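Local coordinates for protein putative creatinine amidohydrolase (Bacteroides fragilis, PDB 3LUB) that probably hydrolyses carbon-nitrogen bonds in linear amides, as a zinc-dependent member of the creatininase superfamily, at residues F[4-9]-F[53-58]; F[97-102]-F[130-135]; F[36-41]-F[170-175]; F[116-119]-F[124-127]. All coordinates share one frame; numbering follows the deposited sequence.

The four contacts join helices, loops and one strand of the parallel sheet of a creatininase-type fold. Interactions 2 and 4 lie closest, with centres about 12 Å apart. They share helix 126-135, and Leu99 CD2 packs on Ile116 CD1 at 3.9 Å. Interactions 1 and 3 have centres about 21 Å apart, yet they meet where Glu53 OE2 and Tyr175 OH, 2.6 Å apart, probably form a hydrogen bond. Interactions 3 and 4 lie nearest the zinc site: measured from the nearest side-chain atom, Leu38 is about 7 Å from a bound zinc ion and Ser118 about 8 Å from one. Interactions 1 and 2 lie away from the metals. Interactions 1, 2 and 3 all touch the second subunit.

Interaction 1 (F[4-9]-F[53-58]); sequences KEVDLS and EAAELA
Val6 rests on helix 42-62 through Ala55 and Glu56. Its CB points at the helix, and Val6 CB sits 3.9 Å from Ala55 CB, the closest approach between 4-9 and 53-58. Beyond CB the side chain forks over that methyl group. Val6 CG1 lies 4.1 Å from Ala55 CB. CG2 stands between the backbone N and the carbonyl carbon of Val6 (chi1 -59° for CG1). It also reaches Ala55 CB, and Val6 CG2 meets Glu56 CG at 4.1 Å. Ala55 CB is thus approached by CB and both methyl groups of one valine. The Glu56 chain crosses Val6 at about a right angle and offers its aliphatic part. The chain runs on extended to its carboxylate, where OE2 takes a hydrogen bond from Asn3 ND2. The contact is carbon on carbon, with no hydrogen bond between the segments, and small, about 110 Å² in all. It is nevertheless buried at Val6 and Ala55. Loop 4-9 is also tied in by Asp7 OD1 with His48 NE2, by the Glu5-Arg65 salt bridge, and by backbone hydrogen bonds of Val6 and Leu8 with Val68 in strand 66-68. Helix 42-62 lies between this loop and helix 226-249, which packs on Ala54 and Leu57.

Interaction 2 (F[97-102]-F[130-135]); sequences AILEDI and RDLAFE
This is helix-helix packing between Leu99 and Leu132, with a water bridge at its outer side. It joins helices 92-108 and 126-135, which flank strand 113-118 in the chain and belong to the alpha/beta layers of the creatininase-type fold. The short helical segments run roughly parallel, at 31°, with axes 11.4 Å apart at closest approach. Leu132 points at the other helix. Leu132 CD1 touches Leu99 CG at 3.6 Å and Leu99 CD2 at 3.7 Å. The Leu99 side chain swings round to this methyl because CG is anti to the backbone N (chi1 -175°). Leu99 also packs on Leu26, Leu114 and Ile116, so the leucine pair leads down to the sheet. Leu132 CD2 lies 4.2 Å from Glu100 CG, in the aliphatic part of that side chain. Farther out, the carboxylates of Glu100 and Glu135 meet with their planes almost perpendicular, at 89°. Two like charges so near would repel. Glu100 OE1 forms a salt bridge with Arg91 of the second subunit, and Glu100 OE2 accepts a bond from Gln96 NE2, which probably offsets part of that repulsion. Glu100 OE2 and Glu135 OE2 are 3.9 Å apart, and one water donates to both, at 2.6 Å from each of these oxygens.

Interaction 3 (F[36-41]-F[170-175]); sequences LHLPYL and SVMMHY
The loop 36-41, which follows the zinc ligand His34, packs here against helix 166-175, which carries the zinc ligand Glu168. Leu38 and Pro39 meet one residue, Met172, which is a selenomethionine in the crystal. Leu38 CD2 lies 3.6 Å from Met172 CB and equally close to Met172 CG. The two side chains pass each other in opposite directions, so the leucine methyl rests against the root of the Met172 chain. The far end of Met172 serves Pro39. With chi1 at -172°, Met172 starts out pointing away from its own backbone N, and the chain then bends at chi2 and chi3. The bends bring Met172 CE to Pro39 CG, 3.9 Å away, at the outer end of the ring. One folded side chain thus bears on two successive loop residues. All three are buried, and no hydrogen bond crosses between the segments. Between nearest side-chain atoms, Leu38 is about 3 Å from His34 and about 4 Å from Glu168. Leu38 therefore lies beside two zinc ligands, consistent with apolar packing next to the metal site. Nearby, His37 NE2 bonds to Thr169 OG1. Helix 42-62 begins just after the loop, and its Thr42 and Leu46 also touch Met172. Helix 226-249 packs against Val171 and Tyr175.

Interaction 4 (F[116-119]-F[124-127]); sequences ILSG and NFKG
Ile116 and Ser118 of strand 113-118 hold the ring of Phe125 from two directions. Ile116 CG2 lies over one face as a CH-pi contact, 4.0 Å from the Phe125 ring centroid and 15° off the ring normal. Ile116 CG2 is 3.9 Å from Phe125 CE2, offset toward the rim of the ring. The other Ile116 branch covers the root of the ring, with Ile116 CD1 4.1 Å from Phe125 CD1. Ser118 comes in at the edge, near the ring plane, where Ser118 CB is 4.0 Å from Phe125 CE2. Ser118 OG bonds to the backbone O of His120, a zinc ligand. Farther out, Trp28 meets the Phe125 ring with planes at about 60°. Backbone bonds from Ile116 and Ser118 to strand 140-145 fix the strand that presents both residues. The contact closes the short connection from strand 113-118 into helix 126-135, the first half of a beta-alpha-beta unit. The loop between them starts with Gly119 and carries His120. Mostly carbon meets aromatic carbon in this buried patch, and the segments share no hydrogen bond. Dispersion and exclusion of water probably dominate this contact, while the hydroxyl of Ser118 is engaged with the metal-binding loop.

Interaction 1 (F[4-9]-F[53-58])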
loop_
_atom_site.group_PDB
_atom_site.type_symbol
_atom_site.label_atom_id
_atom_site.label_comp_id
_atom_site.label_asym_id
_atom_site.label_seq_id
_atom_site.Cartn_x
_atom_site.Cartn_y
_atom_site.Cartn_z
ATOM N N LYS F 4 8.574 36.329 10.088
ATOM C CA LYS F 4 9.278 35.078 10.364
ATOM C C LYS F 4 8.722 34.392 11.610
ATOM O O LYS F 4 8.987 33.206 11.848
ATOM C CB LYS F 4 10.795 35.308 10.540
ATOM C CG LYS F 4 11.577 35.723 9.302
ATOM C CD LYS F 4 13.126 35.692 9.575
ATOM C CE LYS F 4 14.004 36.147 8.362
ATOM N NZ LYS F 4 15.477 35.775 8.499
ATOM N N GLU F 5 7.956 35.127 12.412
ATOM C CA GLU F 5 7.403 34.555 13.640
ATOM C C GLU F 5 6.258 33.554 13.394
ATOM O O GLU F 5 6.143 32.545 14.118
ATOM C CB GLU F 5 6.940 35.653 14.596
ATOM C CG GLU F 5 6.674 35.142 16.016
ATOM C CD GLU F 5 6.570 36.269 17.054
ATOM O OE1 GLU F 5 6.699 37.473 16.693
ATOM O OE2 GLU F 5 6.375 35.943 18.240
ATOM N N VAL F 6 5.445 33.829 12.376
ATOM C CA VAL F 6 4.264 33.012 12.086
ATOM C C VAL F 6 4.189 32.463 10.644
ATOM O O VAL F 6 3.270 31.677 10.343
ATOM C CB VAL F 6 2.962 33.806 12.383
ATOM C CG1 VAL F 6 2.881 34.259 13.864
ATOM C CG2 VAL F 6 2.837 34.972 11.455
ATOM N N ASP F 7 5.117 32.856 9.752
ATOM C CA ASP F 7 5.098 32.387 8.334
ATOM C C ASP F 7 6.347 31.555 8.036
ATOM O O ASP F 7 7.421 32.105 7.861
ATOM C CB ASP F 7 4.995 33.578 7.406
ATOM C CG ASP F 7 4.859 33.205 5.931
ATOM O OD1 ASP F 7 4.745 32.012 5.568
ATOM O OD2 ASP F 7 4.840 34.157 5.124
ATOM N N LEU F 8 6.204 30.231 8.040
ATOM C CA LEU F 8 7.347 29.338 7.894
ATOM C C LEU F 8 8.039 29.484 6.540
ATOM O O LEU F 8 9.244 29.248 6.434
ATOM C CB LEU F 8 6.965 27.867 8.152
ATOM C CG LEU F 8 8.174 26.973 8.467
ATOM C CD1 LEU F 8 8.627 27.086 9.912
ATOM C CD2 LEU F 8 7.941 25.510 8.106
ATOM N N SER F 9 7.289 29.883 5.518
ATOM C CA SER F 9 7.856 30.143 4.197
ATOM C C SER F 9 8.988 31.191 4.153
ATOM O O SER F 9 9.797 31.175 3.240
ATOM C CB SER F 9 6.738 30.524 3.226
ATOM O OG SER F 9 5.837 29.436 3.085
ATOM N N GLU F 53 -2.375 36.358 8.179
ATOM C CA GLU F 53 -3.105 37.508 8.716
ATOM C C GLU F 53 -3.849 37.152 10.015
ATOM O O GLU F 53 -3.832 37.907 10.933
ATOM C CB GLU F 53 -4.108 38.038 7.706
ATOM C CG GLU F 53 -3.752 39.327 7.008
ATOM C CD GLU F 53 -4.993 40.117 6.600
ATOM O OE1 GLU F 53 -5.532 40.829 7.478
ATOM O OE2 GLU F 53 -5.443 40.015 5.430
ATOM N N ALA F 54 -4.502 35.996 10.067
ATOM C CA ALA F 54 -5.229 35.585 11.271
ATOM C C ALA F 54 -4.269 35.235 12.401
ATOM O O ALA F 54 -4.580 35.489 13.573
ATOM C CB ALA F 54 -6.181 34.433 10.987
ATOM N N ALA F 55 -3.128 34.633 12.066
ATOM C CA ALA F 55 -2.074 34.333 13.051
ATOM C C ALA F 55 -1.541 35.619 13.689
ATOM O O ALA F 55 -1.331 35.697 14.904
ATOM C CB ALA F 55 -0.880 33.498 12.375
ATOM N N GLU F 56 -1.320 36.627 12.861
ATOM C CA GLU F 56 -0.852 37.918 13.319
ATOM C C GLU F 56 -1.894 38.576 14.237
ATOM O O GLU F 56 -1.549 39.149 15.281
ATOM C CB GLU F 56 -0.563 38.824 12.120
ATOM C CG GLU F 56 0.732 38.493 11.386
ATOM C CD GLU F 56 0.931 39.301 10.096
ATOM O OE1 GLU F 56 -0.077 39.759 9.473
ATOM O OE2 GLU F 56 2.104 39.465 9.685
ATOM N N LEU F 57 -3.165 38.488 13.851
ATOM C CA LEU F 57 -4.234 39.013 14.706
ATOM C C LEU F 57 -4.330 38.290 16.037
ATOM O O LEU F 57 -4.445 38.955 17.066
ATOM C CB LEU F 57 -5.576 38.964 14.004
ATOM C CG LEU F 57 -6.734 39.656 14.704
ATOM C CD1 LEU F 57 -6.440 41.141 14.833
ATOM C CD2 LEU F 57 -8.004 39.367 13.907
ATOM N N ALA F 58 -4.287 36.950 16.040
ATOM C CA ALA F 58 -4.369 36.207 17.294
ATOM C C ALA F 58 -3.195 36.537 18.202
ATOM O O ALA F 58 -3.345 36.584 19.417
ATOM C CB ALA F 58 -4.420 34.687 17.046
#

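Interaction 2 (F[97-102]-F[130-135])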
loop_
_atom_site.group_PDB
_atom_site.type_symbol
_atom_site.label_atom_id
_atom_site.label_comp_id
_atom_site.label_asym_id
_atom_site.label_seq_id
_atom_site.Cartn_x
_atom_site.Cartn_y
_atom_site.Cartn_z
ATOM N N ALA F 97 -0.907 10.149 2.749
ATOM C CA ALA F 97 0.480 9.887 3.072
ATOM C C ALA F 97 1.187 11.170 3.473
ATOM O O ALA F 97 1.964 11.165 4.404
ATOM C CB ALA F 97 1.210 9.235 1.878
ATOM N N ILE F 98 0.914 12.264 2.753
ATOM C CA ILE F 98 1.475 13.577 3.069
ATOM C C ILE F 98 1.092 14.005 4.487
ATOM O O ILE F 98 1.975 14.333 5.290
ATOM C CB ILE F 98 1.048 14.666 2.031
ATOM C CG1 ILE F 98 1.755 14.414 0.678
ATOM C CG2 ILE F 98 1.402 16.063 2.551
ATOM C CD1 ILE F 98 1.122 15.150 -0.517
ATOM N N LEU F 99 -0.211 13.985 4.790
ATOM C CA LEU F 99 -0.717 14.405 6.116
ATOM C C LEU F 99 -0.191 13.507 7.232
ATOM O O LEU F 99 0.168 13.989 8.299
ATOM C CB LEU F 99 -2.251 14.409 6.152
ATOM C CG LEU F 99 -2.967 14.930 7.414
ATOM C CD1 LEU F 99 -2.522 16.367 7.750
ATOM C CD2 LEU F 99 -4.447 14.866 7.237
ATOM N N GLU F 100 -0.136 12.202 6.994
ATOM C CA GLU F 100 0.525 11.275 7.921
ATOM C C GLU F 100 1.930 11.713 8.245
ATOM O O GLU F 100 2.322 11.726 9.410
ATOM C CB GLU F 100 0.536 9.840 7.353
ATOM C CG GLU F 100 -0.879 9.221 7.386
ATOM C CD GLU F 100 -0.994 7.846 6.745
ATOM O OE1 GLU F 100 -0.069 7.450 6.029
ATOM O OE2 GLU F 100 -2.045 7.181 6.976
ATOM N N ASP F 101 2.703 12.079 7.219
ATOM C CA ASP F 101 4.106 12.446 7.448
ATOM C C ASP F 101 4.222 13.777 8.197
ATOM O O ASP F 101 5.069 13.908 9.057
ATOM C CB ASP F 101 4.929 12.446 6.145
ATOM C CG ASP F 101 5.180 11.035 5.602
ATOM O OD1 ASP F 101 4.903 10.046 6.293
ATOM O OD2 ASP F 101 5.647 10.916 4.468
ATOM N N ILE F 102 3.347 14.728 7.907
ATOM C CA ILE F 102 3.338 16.023 8.576
ATOM C C ILE F 102 2.977 15.864 10.051
ATOM O O ILE F 102 3.662 16.406 10.920
ATOM C CB ILE F 102 2.345 17.034 7.877
ATOM C CG1 ILE F 102 2.848 17.334 6.461
ATOM C CG2 ILE F 102 2.149 18.331 8.749
ATOM C CD1 ILE F 102 1.903 18.144 5.589
ATOM N N ARG F 130 -10.409 11.305 10.683
ATOM C CA ARG F 130 -10.937 10.158 11.421
ATOM C C ARG F 130 -9.855 9.094 11.623
ATOM O O ARG F 130 -9.621 8.645 12.741
ATOM C CB ARG F 130 -12.137 9.528 10.694
ATOM C CG ARG F 130 -13.406 10.344 10.804
ATOM C CD ARG F 130 -14.657 9.555 10.348
ATOM N NE ARG F 130 -15.865 10.264 10.786
ATOM C CZ ARG F 130 -16.503 11.175 10.048
ATOM N NH1 ARG F 130 -16.114 11.453 8.814
ATOM N NH2 ARG F 130 -17.563 11.797 10.549
ATOM N N ASP F 131 -9.179 8.700 10.547
ATOM C CA ASP F 131 -8.142 7.655 10.678
ATOM C C ASP F 131 -6.946 8.073 11.564
ATOM O O ASP F 131 -6.394 7.264 12.328
ATOM C CB ASP F 131 -7.648 7.211 9.289
ATOM C CG ASP F 131 -8.710 6.438 8.506
ATOM O OD1 ASP F 131 -9.747 6.037 9.098
ATOM O OD2 ASP F 131 -8.490 6.228 7.287
ATOM N N LEU F 132 -6.533 9.323 11.456
ATOM C CA LEU F 132 -5.427 9.836 12.277
ATOM C C LEU F 132 -5.842 10.017 13.733
ATOM O O LEU F 132 -5.007 9.973 14.618
ATOM C CB LEU F 132 -4.888 11.136 11.695
ATOM C CG LEU F 132 -3.899 10.968 10.537
ATOM C CD1 LEU F 132 -3.758 12.274 9.774
ATOM C CD2 LEU F 132 -2.557 10.512 11.050
ATOM N N ALA F 133 -7.141 10.192 13.982
ATOM C CA ALA F 133 -7.690 10.335 15.355
ATOM C C ALA F 133 -7.448 9.100 16.212
ATOM O O ALA F 133 -7.311 9.194 17.403
ATOM C CB ALA F 133 -9.201 10.655 15.309
ATOM N N PHE F 134 -7.394 7.938 15.583
ATOM C CA PHE F 134 -7.136 6.689 16.261
ATOM C C PHE F 134 -5.640 6.420 16.435
ATOM O O PHE F 134 -5.232 5.832 17.425
ATOM C CB PHE F 134 -7.796 5.543 15.478
ATOM C CG PHE F 134 -9.306 5.608 15.462
ATOM C CD1 PHE F 134 -10.020 5.587 16.642
ATOM C CD2 PHE F 134 -10.007 5.683 14.274
ATOM C CE1 PHE F 134 -11.402 5.661 16.640
ATOM C CE2 PHE F 134 -11.382 5.758 14.267
ATOM C CZ PHE F 134 -12.079 5.737 15.443
ATOM N N GLU F 135 -4.831 6.840 15.462
ATOM C CA GLU F 135 -3.377 6.665 15.533
ATOM C C GLU F 135 -2.749 7.644 16.511
ATOM O O GLU F 135 -1.775 7.302 17.165
ATOM C CB GLU F 135 -2.687 6.941 14.191
ATOM C CG GLU F 135 -2.878 5.976 13.049
ATOM C CD GLU F 135 -1.891 6.314 11.906
ATOM O OE1 GLU F 135 -0.664 6.056 12.069
ATOM O OE2 GLU F 135 -2.330 6.871 10.869
HETATM O O HOH W 1 -3.847 7.394 8.801
#

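Interaction 3 (F[36-41]-F[170-175])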
loop_
_atom_site.group_PDB
_atom_site.type_symbol
_atom_site.label_atom_id
_atom_site.label_comp_id
_atom_site.label_asym_id
_atom_site.label_seq_id
_atom_site.Cartn_x
_atom_site.Cartn_y
_atom_site.Cartn_z
ATOM N N LEU F 36 -8.355 32.168 -17.253
ATOM C CA LEU F 36 -7.134 32.517 -17.947
ATOM C C LEU F 36 -6.287 33.463 -17.166
ATOM O O LEU F 36 -5.136 33.661 -17.505
ATOM C CB LEU F 36 -7.465 33.125 -19.329
ATOM C CG LEU F 36 -8.343 32.305 -20.302
ATOM C CD1 LEU F 36 -8.801 33.197 -21.449
ATOM C CD2 LEU F 36 -7.607 31.078 -20.829
ATOM N N HIS F 37 -6.815 34.032 -16.097
ATOM C CA HIS F 37 -6.217 35.243 -15.509
ATOM C C HIS F 37 -5.624 35.064 -14.111
ATOM O O HIS F 37 -4.807 35.894 -13.679
ATOM C CB HIS F 37 -7.245 36.369 -15.470
ATOM C CG HIS F 37 -8.385 36.104 -14.544
ATOM N ND1 HIS F 37 -9.171 34.978 -14.640
ATOM C CD2 HIS F 37 -8.865 36.816 -13.498
ATOM C CE1 HIS F 37 -10.084 35.006 -13.683
ATOM N NE2 HIS F 37 -9.915 36.108 -12.975
ATOM N N LEU F 38 -5.999 33.995 -13.399
ATOM C CA LEU F 38 -5.477 33.816 -12.047
ATOM C C LEU F 38 -4.336 32.800 -12.042
ATOM O O LEU F 38 -4.267 31.932 -12.918
ATOM C CB LEU F 38 -6.575 33.377 -11.103
ATOM C CG LEU F 38 -7.563 34.448 -10.648
ATOM C CD1 LEU F 38 -8.817 33.717 -10.085
ATOM C CD2 LEU F 38 -6.884 35.396 -9.660
ATOM N N PRO F 39 -3.464 32.898 -11.041
ATOM C CA PRO F 39 -2.361 31.967 -10.913
ATOM C C PRO F 39 -2.766 30.506 -10.694
ATOM O O PRO F 39 -3.756 30.211 -9.979
ATOM C CB PRO F 39 -1.580 32.472 -9.695
ATOM C CG PRO F 39 -2.244 33.700 -9.237
ATOM C CD PRO F 39 -3.473 33.929 -9.976
ATOM N N TYR F 40 -1.958 29.618 -11.288
ATOM C CA TYR F 40 -2.010 28.163 -11.033
ATOM C C TYR F 40 -1.987 27.810 -9.562
ATOM O O TYR F 40 -2.583 26.818 -9.160
ATOM C CB TYR F 40 -0.853 27.421 -11.716
ATOM C CG TYR F 40 -1.119 27.058 -13.155
ATOM C CD1 TYR F 40 -0.937 27.975 -14.160
ATOM C CD2 TYR F 40 -1.532 25.774 -13.510
ATOM C CE1 TYR F 40 -1.176 27.623 -15.494
ATOM C CE2 TYR F 40 -1.778 25.429 -14.822
ATOM C CZ TYR F 40 -1.602 26.349 -15.809
ATOM O OH TYR F 40 -1.817 26.003 -17.144
ATOM N N LEU F 41 -1.324 28.630 -8.752
ATOM C CA LEU F 41 -1.243 28.381 -7.296
ATOM C C LEU F 41 -2.190 29.192 -6.437
ATOM O O LEU F 41 -1.995 29.265 -5.252
ATOM C CB LEU F 41 0.202 28.594 -6.819
ATOM C CG LEU F 41 1.241 27.564 -7.291
ATOM C CD1 LEU F 41 2.591 27.875 -6.659
ATOM C CD2 LEU F 41 0.832 26.168 -6.851
ATOM N N SER F 170 -11.237 38.696 -6.649
ATOM C CA SER F 170 -11.185 39.876 -5.785
ATOM C C SER F 170 -10.159 39.704 -4.703
ATOM O O SER F 170 -9.411 40.625 -4.433
ATOM C CB SER F 170 -12.553 40.197 -5.134
ATOM O OG SER F 170 -13.514 40.589 -6.097
ATOM N N VAL F 171 -10.149 38.537 -4.064
ATOM C CA VAL F 171 -9.252 38.309 -2.942
ATOM C C VAL F 171 -7.796 38.258 -3.446
ATOM O O VAL F 171 -6.913 38.757 -2.786
ATOM C CB VAL F 171 -9.633 37.048 -2.149
ATOM C CG1 VAL F 171 -8.653 36.823 -0.968
ATOM C CG2 VAL F 171 -11.123 37.134 -1.652
HETATM N N MSE F 172 -7.563 37.724 -4.646
HETATM C CA MSE F 172 -6.214 37.759 -5.256
HETATM C C MSE F 172 -5.828 39.211 -5.558
HETATM O O MSE F 172 -4.694 39.601 -5.336
HETATM C CB MSE F 172 -6.144 36.945 -6.552
HETATM C CG MSE F 172 -4.736 36.801 -7.115
HETATM SE SE MSE F 172 -3.467 35.902 -5.843
HETATM C CE MSE F 172 -4.161 34.044 -5.818
HETATM N N MSE F 173 -6.764 40.003 -6.083
HETATM C CA MSE F 173 -6.477 41.398 -6.410
HETATM C C MSE F 173 -6.067 42.165 -5.177
HETATM O O MSE F 173 -5.200 43.041 -5.248
HETATM C CB MSE F 173 -7.656 42.069 -7.097
HETATM C CG MSE F 173 -7.834 41.659 -8.547
HETATM SE SE MSE F 173 -9.555 42.259 -9.267
HETATM C CE MSE F 173 -9.128 44.219 -9.795
ATOM N N HIS F 174 -6.666 41.814 -4.050
ATOM C CA HIS F 174 -6.321 42.421 -2.762
ATOM C C HIS F 174 -4.936 42.027 -2.284
ATOM O O HIS F 174 -4.083 42.876 -2.047
ATOM C CB HIS F 174 -7.373 42.066 -1.732
ATOM C CG HIS F 174 -6.996 42.387 -0.329
ATOM N ND1 HIS F 174 -6.748 43.669 0.099
ATOM C CD2 HIS F 174 -6.899 41.602 0.766
ATOM C CE1 HIS F 174 -6.473 43.657 1.391
ATOM N NE2 HIS F 174 -6.559 42.411 1.824
ATOM N N TYR F 175 -4.703 40.730 -2.177
ATOM C CA TYR F 175 -3.446 40.228 -1.639
ATOM C C TYR F 175 -2.285 40.304 -2.613
ATOM O O TYR F 175 -1.199 40.611 -2.199
ATOM C CB TYR F 175 -3.606 38.765 -1.178
ATOM C CG TYR F 175 -4.258 38.603 0.179
ATOM C CD1 TYR F 175 -3.715 39.195 1.316
ATOM C CD2 TYR F 175 -5.406 37.850 0.322
ATOM C CE1 TYR F 175 -4.318 39.038 2.557
ATOM C CE2 TYR F 175 -6.003 37.688 1.543
ATOM C CZ TYR F 175 -5.446 38.272 2.659
ATOM O OH TYR F 175 -6.065 38.086 3.860
#

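Interaction 4 (F[116-119]-F[124-127])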
loop_
_atom_site.group_PDB
_atom_site.type_symbol
_atom_site.label_atom_id
_atom_site.label_comp_id
_atom_site.label_asym_id
_atom_site.label_seq_id
_atom_site.Cartn_x
_atom_site.Cartn_y
_atom_site.Cartn_z
ATOM N N ILE F 116 -6.069 22.399 9.237
ATOM C CA ILE F 116 -5.882 22.368 7.790
ATOM C C ILE F 116 -6.791 23.426 7.167
ATOM O O ILE F 116 -8.000 23.325 7.282
ATOM C CB ILE F 116 -6.204 20.971 7.154
ATOM C CG1 ILE F 116 -5.377 19.856 7.834
ATOM C CG2 ILE F 116 -5.921 21.019 5.666
ATOM C CD1 ILE F 116 -5.904 18.430 7.631
ATOM N N LEU F 117 -6.190 24.469 6.574
ATOM C CA LEU F 117 -6.960 25.518 5.919
ATOM C C LEU F 117 -6.863 25.332 4.401
ATOM O O LEU F 117 -5.844 25.654 3.775
ATOM C CB LEU F 117 -6.465 26.918 6.340
ATOM C CG LEU F 117 -7.293 28.127 5.865
ATOM C CD1 LEU F 117 -8.747 28.058 6.343
ATOM C CD2 LEU F 117 -6.651 29.432 6.305
ATOM N N SER F 118 -7.924 24.788 3.818
ATOM C CA SER F 118 -7.909 24.452 2.417
ATOM C C SER F 118 -8.332 25.638 1.548
ATOM O O SER F 118 -9.218 26.401 1.879
ATOM C CB SER F 118 -8.795 23.225 2.112
ATOM O OG SER F 118 -8.644 22.809 0.745
ATOM N N GLY F 119 -7.687 25.737 0.387
ATOM C CA GLY F 119 -8.047 26.689 -0.646
ATOM C C GLY F 119 -8.756 26.036 -1.799
ATOM O O GLY F 119 -9.169 26.728 -2.710
ATOM N N ASN F 124 -10.831 16.964 0.445
ATOM C CA ASN F 124 -11.707 16.430 1.490
ATOM C C ASN F 124 -10.830 15.696 2.503
ATOM O O ASN F 124 -10.101 14.803 2.133
ATOM C CB ASN F 124 -12.736 15.479 0.864
ATOM C CG ASN F 124 -13.761 16.208 -0.020
ATOM O OD1 ASN F 124 -14.534 17.031 0.477
ATOM N ND2 ASN F 124 -13.774 15.901 -1.328
ATOM N N PHE F 125 -10.885 16.119 3.766
ATOM C CA PHE F 125 -9.988 15.657 4.796
ATOM C C PHE F 125 -10.646 14.899 5.934
ATOM O O PHE F 125 -9.952 14.504 6.865
ATOM C CB PHE F 125 -9.220 16.860 5.398
ATOM C CG PHE F 125 -8.373 17.577 4.402
ATOM C CD1 PHE F 125 -7.168 17.026 3.984
ATOM C CD2 PHE F 125 -8.793 18.777 3.836
ATOM C CE1 PHE F 125 -6.383 17.661 3.006
ATOM C CE2 PHE F 125 -8.009 19.410 2.854
ATOM C CZ PHE F 125 -6.801 18.836 2.452
ATOM N N LYS F 126 -11.968 14.709 5.896
ATOM C CA LYS F 126 -12.669 14.107 7.021
ATOM C C LYS F 126 -12.242 12.674 7.280
ATOM O O LYS F 126 -12.050 12.287 8.432
ATOM C CB LYS F 126 -14.202 14.178 6.843
ATOM C CG LYS F 126 -14.785 15.582 6.899
ATOM C CD LYS F 126 -16.280 15.560 6.734
ATOM C CE LYS F 126 -16.899 16.937 6.907
ATOM N NZ LYS F 126 -18.369 16.741 7.037
ATOM N N GLY F 127 -12.127 11.866 6.232
ATOM C CA GLY F 127 -11.632 10.480 6.374
ATOM C C GLY F 127 -10.212 10.383 6.946
ATOM O O GLY F 127 -9.951 9.569 7.829
#